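Local coordinates for elongation factor G (Thermus thermophilus, PDB 2DY1), which binds GTP with a magnesium ion and probably acts as a GTPase in the elongation stage of protein synthesis, at residues A[23-28]-A[259-264]. Sequence-based numbering, arbitrary orientation.
With MG (magnesium ion), chain B; GTP (guanosine-5'-triphosphate), chain C.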
loop_
_atom_site.group_PDB
_atom_site.type_symbol
_atom_site.label_atom_id
_atom_site.label_comp_id
_atom_site.label_asym_id
_atom_site.label_seq_id
_atom_site.Cartn_x
_atom_site.Cartn_y
_atom_site.Cartn_z
ATOM N N THR A 23 -12.013 -14.528 3.655
ATOM C CA THR A 23 -13.407 -14.147 3.587
ATOM C C THR A 23 -14.320 -15.327 3.829
ATOM O O THR A 23 -15.375 -15.186 4.420
ATOM C CB THR A 23 -13.676 -13.481 2.238
ATOM O OG1 THR A 23 -12.865 -12.303 2.166
ATOM C CG2 THR A 23 -15.170 -13.099 2.078
ATOM N N THR A 24 -13.902 -16.513 3.381
ATOM C CA THR A 24 -14.708 -17.704 3.582
ATOM C C THR A 24 -14.784 -18.053 5.085
ATOM O O THR A 24 -15.824 -18.483 5.597
ATOM C CB THR A 24 -14.109 -18.851 2.754
ATOM O OG1 THR A 24 -14.178 -18.497 1.361
ATOM C CG2 THR A 24 -14.891 -20.141 2.963
ATOM N N LEU A 25 -13.678 -17.838 5.790
ATOM C CA LEU A 25 -13.666 -18.085 7.221
ATOM C C LEU A 25 -14.557 -17.048 7.916
ATOM O O LEU A 25 -15.314 -17.360 8.842
ATOM C CB LEU A 25 -12.233 -17.974 7.739
ATOM C CG LEU A 25 -11.967 -18.408 9.170
ATOM C CD1 LEU A 25 -12.387 -19.875 9.367
ATOM C CD2 LEU A 25 -10.467 -18.238 9.429
ATOM N N THR A 26 -14.460 -15.806 7.450
ATOM C CA THR A 26 -15.255 -14.714 8.025
ATOM C C THR A 26 -16.741 -15.025 7.863
ATOM O O THR A 26 -17.531 -14.864 8.793
ATOM C CB THR A 26 -14.890 -13.378 7.331
ATOM O OG1 THR A 26 -13.497 -13.099 7.556
ATOM C CG2 THR A 26 -15.733 -12.221 7.882
ATOM N N GLU A 27 -17.127 -15.460 6.658
ATOM C CA GLU A 27 -18.515 -15.851 6.388
ATOM C C GLU A 27 -18.966 -16.962 7.335
ATOM O O GLU A 27 -20.065 -16.922 7.867
ATOM C CB GLU A 27 -18.669 -16.383 4.957
ATOM C CG GLU A 27 -19.008 -15.377 3.877
ATOM C CD GLU A 27 -20.233 -14.535 4.207
ATOM O OE1 GLU A 27 -19.995 -13.388 4.567
ATOM O OE2 GLU A 27 -21.392 -15.003 4.118
ATOM N N ALA A 28 -18.106 -17.957 7.540
ATOM C CA ALA A 28 -18.441 -19.076 8.421
ATOM C C ALA A 28 -18.635 -18.602 9.859
ATOM O O ALA A 28 -19.540 -19.068 10.546
ATOM C CB ALA A 28 -17.338 -20.168 8.354
ATOM N N ILE A 259 -15.170 -26.672 9.459
ATOM C CA ILE A 259 -14.445 -27.410 10.490
ATOM C C ILE A 259 -13.673 -26.429 11.374
ATOM O O ILE A 259 -12.933 -25.580 10.869
ATOM C CB ILE A 259 -13.434 -28.402 9.859
ATOM C CG1 ILE A 259 -14.186 -29.555 9.183
ATOM C CG2 ILE A 259 -12.466 -28.934 10.938
ATOM C CD1 ILE A 259 -13.257 -30.498 8.382
ATOM N N GLY A 260 -13.874 -26.527 12.691
ATOM C CA GLY A 260 -13.130 -25.700 13.642
ATOM C C GLY A 260 -13.419 -24.218 13.699
ATOM O O GLY A 260 -12.618 -23.468 14.235
ATOM N N VAL A 261 -14.568 -23.800 13.187
ATOM C CA VAL A 261 -14.891 -22.377 13.179
ATOM C C VAL A 261 -15.130 -21.785 14.568
ATOM O O VAL A 261 -14.476 -20.800 14.932
ATOM C CB VAL A 261 -16.112 -22.115 12.250
ATOM C CG1 VAL A 261 -16.533 -20.645 12.285
ATOM C CG2 VAL A 261 -15.725 -22.475 10.841
ATOM N N LEU A 262 -16.038 -22.360 15.354
ATOM C CA LEU A 262 -16.273 -21.791 16.681
ATOM C C LEU A 262 -15.051 -22.040 17.574
ATOM O O LEU A 262 -14.725 -21.206 18.405
ATOM C CB LEU A 262 -17.589 -22.310 17.282
ATOM C CG LEU A 262 -18.816 -21.762 16.503
ATOM C CD1 LEU A 262 -20.121 -22.312 17.082
ATOM C CD2 LEU A 262 -18.821 -20.217 16.556
ATOM N N PRO A 263 -14.372 -23.190 17.432
ATOM C CA PRO A 263 -13.178 -23.393 18.273
ATOM C C PRO A 263 -12.124 -22.290 17.985
ATOM O O PRO A 263 -11.384 -21.872 18.882
ATOM C CB PRO A 263 -12.691 -24.772 17.846
ATOM C CG PRO A 263 -13.983 -25.498 17.622
ATOM C CD PRO A 263 -14.828 -24.472 16.861
ATOM N N LEU A 264 -12.048 -21.828 16.733
ATOM C CA LEU A 264 -11.106 -20.758 16.377
ATOM C C LEU A 264 -11.513 -19.474 17.106
ATOM O O LEU A 264 -10.664 -18.736 17.609
ATOM C CB LEU A 264 -11.111 -20.504 14.859
ATOM C CG LEU A 264 -10.372 -19.252 14.383
ATOM C CD1 LEU A 264 -8.889 -19.405 14.670
ATOM C CD2 LEU A 264 -10.590 -19.050 12.887
HETATM MG MG MG B . -11.152 -11.985 0.934
HETATM P PG GTP C . -8.484 -12.584 -0.899
HETATM O O1G GTP C . -8.532 -12.424 -2.497
HETATM O O2G GTP C . -9.606 -11.645 -0.242
HETATM O O3G GTP C . -7.140 -12.334 -0.332
HETATM O O3B GTP C . -8.949 -14.113 -0.700
HETATM P PB GTP C . -9.446 -14.749 0.687
HETATM O O1B GTP C . -8.261 -15.028 1.532
HETATM O O2B GTP C . -10.520 -13.907 1.266
HETATM O O3A GTP C . -9.983 -16.183 0.209
HETATM P PA GTP C . -11.514 -16.495 -0.155
HETATM O O1A GTP C . -12.286 -16.639 1.099
HETATM O O2A GTP C . -11.975 -15.514 -1.164
HETATM O "O5'" GTP C . -11.422 -17.950 -0.830
HETATM C "C5'" GTP C . -10.875 -18.061 -2.145
HETATM C "C4'" GTP C . -11.216 -19.427 -2.736
HETATM O "O4'" GTP C . -10.782 -20.407 -1.778
HETATM C "C3'" GTP C . -12.734 -19.580 -2.856
HETATM O "O3'" GTP C . -13.032 -20.437 -3.961
HETATM C "C2'" GTP C . -13.108 -20.262 -1.540
HETATM O "O2'" GTP C . -14.289 -21.046 -1.732
HETATM C "C1'" GTP C . -11.916 -21.210 -1.416
HETATM N N9 GTP C . -11.726 -21.724 -0.041
HETATM C C8 GTP C . -11.615 -20.987 1.064
HETATM N N7 GTP C . -11.317 -21.773 2.097
HETATM C C5 GTP C . -11.242 -23.024 1.651
HETATM C C6 GTP C . -10.972 -24.245 2.259
HETATM O O6 GTP C . -10.683 -24.325 3.452
HETATM N N1 GTP C . -10.995 -25.403 1.471
HETATM C C2 GTP C . -11.281 -25.314 0.104
HETATM N N2 GTP C . -11.301 -26.411 -0.648
HETATM N N3 GTP C . -11.532 -24.117 -0.448
HETATM C C4 GTP C . -11.516 -22.996 0.288
HETATM O O HOH W 1 -12.348 -12.675 -0.639
HETATM O O HOH W 2 -10.140 -11.323 2.642
#
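Leu25 and Ala28 on helix 22-32 pack against Val261 and Leu264 on helix 261-271 in a small, wholly apolar, buried helix-helix contact inside the GTP-binding domain. Leu264 CD2 crosses obliquely onto the isobutyl group of Leu25, 3.6 Å from Leu25 CD2. Leu25 reaches it with CG anti to the backbone N (chi1 -171°), an extension that brings CD2 up to the second helix. One turn on, Ala28 CB lies 3.8 Å from Val261 CG2; the small methyl suits this place, where the helices come within 6.8 Å between the CA atoms of Ala28 and Val261. The other valine methyl, CG1, rests on the Ala28 carbonyl group, so both branches of the beta-branched side chain are used. Gly260, at the N-cap position of the second helix, has a positive phi (70°), which by itself favours glycine.

Helix 22-32 is the one that follows the P-loop (Walker A motif) of this P-loop NTPase fold, and its first turn grips the nucleotide. Thr23 OG1 binds magnesium at 2.1 Å and is also hydrogen-bonded to Asp80, while its backbone N donates to GTP O2B. Thr24 holds GTP O1A twice, through its backbone N and, at 2.7 Å, through OG1, which sits beside that N (chi1 -63°). A valine at Thr24 would probably leave the alpha-phosphate oxygen with the backbone N-H as its sole remaining bond from this residue. Thr61 completes the magnesium shell begun by Thr23, two phosphate oxygens and two waters.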